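Local structure of hypothetical protein (Bacteroides fragilis, 4I17) at residues Tyr157-Gly160 against Val161-Tyr164; Glu94-Ala97 against Thr98-Glu101. The protein is of unknown function but, as an exported protein built of tetratricopeptide (TPR) repeats, probably offers a helical scaffold for binding partner proteins. All blocks are in the same frame, centred on the assembly; numbering follows the deposited sequence.

Contact 1 (Tyr157-Gly160 against Val161-Tyr164); sequences YSLG and VLFY
Val161 N donates to Tyr157 O at 2.9 Å, the first of four successive i to i+4 hydrogen bonds that run through about two turns of helix 149-174 of this TPR protein. Leu162 to Ser158, Phe163 to Leu159 and Tyr164 to Gly160 follow in the same way, and the bond from Phe163 N to Leu159 O is nearly straight, with 170° at the hydrogen. Two apolar groupings form on the helix. In one, the Tyr157 ring projects outward from the helix, with CG anti to the backbone N (chi1 -174°), and passes Val161 with Tyr157 CE1 3.9 Å from Val161 CG2; the methyl meets the ring obliquely. Tyr157 and Val161 both go on to touch helix 214-224, through Ile216 and Met219 respectively, and Tyr164 reaches the same helix at Gln222 and Val223. The other grouping is formed by Leu159, Leu162 and Phe163. Leu159 CD2 serves as the common point, 4.3 Å from Leu162 CD2 and 4.4 Å from Phe163 CE2, a loose apolar cluster. Leu159 also rests on Glu137 and Tyr140 of helix 133-143 and on Tyr202 of helix 182-209, so this side of the turn lies between two other helices. Ser158 turns its hydroxyl back to Asp154 O, one turn earlier, and keeps its polar end within its own helix. At the Phe163 ring, Leu159 O lies at the edge, near the ring plane, 3.3 Å from Phe163 CD2.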
# COMPACT_ATOMS: atom_id res chain seq x y z
N TYR A 157 0.66 3.17 15.45
CA TYR A 157 0.75 4.53 16.00
C TYR A 157 -0.36 5.42 15.37
O TYR A 157 -1.02 6.20 16.09
CB TYR A 157 2.15 5.04 15.66
CG TYR A 157 2.62 6.37 16.21
CD1 TYR A 157 1.90 7.04 17.21
CD2 TYR A 157 3.81 6.94 15.77
CE1 TYR A 157 2.34 8.27 17.70
CE2 TYR A 157 4.25 8.16 16.26
CZ TYR A 157 3.53 8.81 17.24
OH TYR A 157 4.02 9.99 17.72
N SER A 158 -0.62 5.27 14.05
CA SER A 158 -1.69 6.03 13.36
C SER A 158 -3.06 5.66 13.96
O SER A 158 -3.86 6.54 14.20
CB SER A 158 -1.68 5.71 11.87
OG SER A 158 -0.50 6.23 11.26
N LEU A 159 -3.27 4.36 14.30
CA LEU A 159 -4.53 3.91 14.94
C LEU A 159 -4.65 4.50 16.33
O LEU A 159 -5.74 4.90 16.74
CB LEU A 159 -4.56 2.38 14.99
CG LEU A 159 -4.91 1.75 13.63
CD1 LEU A 159 -4.38 0.33 13.53
CD2 LEU A 159 -6.44 1.80 13.38
N GLY A 160 -3.55 4.55 17.06
CA GLY A 160 -3.54 5.16 18.40
C GLY A 160 -3.92 6.62 18.36
O GLY A 160 -4.78 7.08 19.14
N VAL A 161 -3.34 7.38 17.41
CA VAL A 161 -3.67 8.81 17.28
C VAL A 161 -5.14 8.99 16.85
O VAL A 161 -5.84 9.91 17.33
CB VAL A 161 -2.71 9.49 16.27
CG1 VAL A 161 -3.19 10.91 15.95
CG2 VAL A 161 -1.28 9.51 16.81
N LEU A 162 -5.58 8.17 15.88
CA LEU A 162 -6.97 8.23 15.38
C LEU A 162 -7.95 8.13 16.55
O LEU A 162 -8.89 8.94 16.69
CB LEU A 162 -7.20 7.06 14.39
CG LEU A 162 -8.65 6.81 13.92
CD1 LEU A 162 -9.09 7.90 12.93
CD2 LEU A 162 -8.75 5.45 13.21
N PHE A 163 -7.77 7.08 17.38
CA PHE A 163 -8.71 6.88 18.53
C PHE A 163 -8.49 7.88 19.66
O PHE A 163 -9.47 8.26 20.31
CB PHE A 163 -8.66 5.42 19.02
CG PHE A 163 -9.48 4.61 18.02
CD1 PHE A 163 -10.87 4.72 17.98
CD2 PHE A 163 -8.85 3.85 17.04
CE1 PHE A 163 -11.62 4.07 17.00
CE2 PHE A 163 -9.61 3.15 16.08
CZ PHE A 163 -10.99 3.27 16.06
N TYR A 164 -7.26 8.36 19.88
CA TYR A 164 -6.99 9.39 20.90
C TYR A 164 -7.70 10.71 20.51
O TYR A 164 -8.37 11.34 21.35
CB TYR A 164 -5.47 9.59 21.06
CG TYR A 164 -5.02 10.68 22.01
CD1 TYR A 164 -5.74 10.96 23.18
CD2 TYR A 164 -3.83 11.36 21.81
CE1 TYR A 164 -5.33 11.96 24.06
CE2 TYR A 164 -3.39 12.34 22.70
CZ TYR A 164 -4.15 12.64 23.82
OH TYR A 164 -3.73 13.61 24.71

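Contact 2 (Glu94-Ala97 against Thr98-Glu101); sequences EYIA and TLTE
Leu99 lays its CD1 methyl over one face of the Tyr95 ring, 3.9 Å from the centroid and 25° off the ring normal, a CH-pi contact one turn along helix 92-105. The methyl is displaced toward the hydroxyl-bearing end of the ring, with CZ its nearest ring atom. Ile96 CD1 lies 4.1 Å from Leu99 CD1, the two side chains crossing at about a right angle, so one methyl serves both neighbours. Two threonines turn their hydroxyls back into the helix: in each, OG1 sits beside the backbone N (chi1 -55° in Thr98), where it can bond the carbonyl four residues earlier. Glu94 O thus accepts from Thr98 N and, at 2.8 Å, from Thr98 OG1, the two donors approaching from opposite faces of the carbonyl plane. Ile96 O is gripped likewise by Thr100 N and Thr100 OG1, the latter at 2.6 Å. A water bridges Ala97 O and Glu101 OE2, donating to both. In this TPR protein the helix lies between its sequence neighbours: Glu94, Tyr95, Thr98 and Leu99 touch helix 75-88, whereas Ile96 and Thr100 pack against tyrosines of helix 110-129.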
# COMPACT_ATOMS: atom_id res chain seq x y z
N GLU A 94 -7.16 -1.75 -8.80
CA GLU A 94 -6.29 -2.78 -9.39
C GLU A 94 -4.86 -2.60 -8.92
O GLU A 94 -4.14 -3.58 -8.78
CB GLU A 94 -6.40 -2.78 -10.90
CG GLU A 94 -5.82 -4.03 -11.52
CD GLU A 94 -6.39 -5.38 -11.17
OE1 GLU A 94 -7.32 -5.83 -11.86
OE2 GLU A 94 -5.81 -6.04 -10.28
N TYR A 95 -4.46 -1.35 -8.64
CA TYR A 95 -3.12 -1.09 -8.10
C TYR A 95 -2.93 -1.84 -6.78
O TYR A 95 -2.00 -2.65 -6.67
CB TYR A 95 -2.94 0.42 -7.88
CG TYR A 95 -1.65 0.76 -7.17
CD1 TYR A 95 -0.43 0.65 -7.81
CD2 TYR A 95 -1.66 1.28 -5.87
CE1 TYR A 95 0.76 0.99 -7.17
CE2 TYR A 95 -0.48 1.64 -5.23
CZ TYR A 95 0.73 1.52 -5.91
OH TYR A 95 1.91 1.86 -5.29
N ILE A 96 -3.84 -1.66 -5.81
CA ILE A 96 -3.70 -2.32 -4.51
C ILE A 96 -4.03 -3.82 -4.59
O ILE A 96 -3.43 -4.61 -3.85
CB ILE A 96 -4.47 -1.59 -3.37
CG1 ILE A 96 -4.04 -2.10 -1.98
CG2 ILE A 96 -6.01 -1.66 -3.54
CD1 ILE A 96 -2.49 -2.01 -1.72
N ALA A 97 -4.94 -4.24 -5.49
CA ALA A 97 -5.22 -5.68 -5.66
C ALA A 97 -3.97 -6.43 -6.15
O ALA A 97 -3.67 -7.51 -5.66
CB ALA A 97 -6.37 -5.89 -6.65
N THR A 98 -3.21 -5.81 -7.06
CA THR A 98 -1.96 -6.39 -7.59
C THR A 98 -0.92 -6.43 -6.52
O THR A 98 -0.26 -7.46 -6.35
CB THR A 98 -1.46 -5.62 -8.83
OG1 THR A 98 -2.51 -5.58 -9.79
CG2 THR A 98 -0.26 -6.31 -9.48
N LEU A 99 -0.75 -5.33 -5.77
CA LEU A 99 0.23 -5.37 -4.67
C LEU A 99 -0.14 -6.45 -3.65
O LEU A 99 0.76 -7.07 -3.09
CB LEU A 99 0.35 -4.01 -3.97
CG LEU A 99 0.99 -2.88 -4.81
CD1 LEU A 99 0.89 -1.56 -4.06
CD2 LEU A 99 2.47 -3.18 -5.09
N THR A 100 -1.46 -6.66 -3.40
CA THR A 100 -1.94 -7.66 -2.43
C THR A 100 -1.54 -9.05 -2.92
O THR A 100 -1.06 -9.86 -2.14
CB THR A 100 -3.45 -7.50 -2.17
OG1 THR A 100 -3.71 -6.15 -1.75
CG2 THR A 100 -3.97 -8.48 -1.10
N GLU A 101 -1.74 -9.32 -4.22
CA GLU A 101 -1.32 -10.58 -4.84
C GLU A 101 0.20 -10.74 -4.72
O GLU A 101 0.66 -11.81 -4.36
CB GLU A 101 -1.75 -10.63 -6.32
CG GLU A 101 -3.24 -10.90 -6.51
CD GLU A 101 -3.77 -12.13 -5.80
OE1 GLU A 101 -3.21 -13.23 -6.01
OE2 GLU A 101 -4.73 -11.99 -5.00
O HOH W 1 -5.71 -9.23 -4.76

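How the contacts relate
Both contacts lie within single helices of a mainly helical chain without strands, and they follow one another in sequence, contact 2 on helix 92-105 and contact 1 on helix 149-174. Their centres are 26 Å apart and their nearest atoms about 16 Å, so they do not touch; helices 110-129 and 133-143 intervene along the chain. The centre of contact 2 lies about 8 Å, and that of contact 1 about 19 Å, from the centre of the chain; helices 182-209 and 214-224 pack against contact 1. In 94-101 threonine hydroxyls add a second donor to two carbonyls within the contact, whereas in 157-164 the Ser158 hydroxyl bonds a carbonyl just before it.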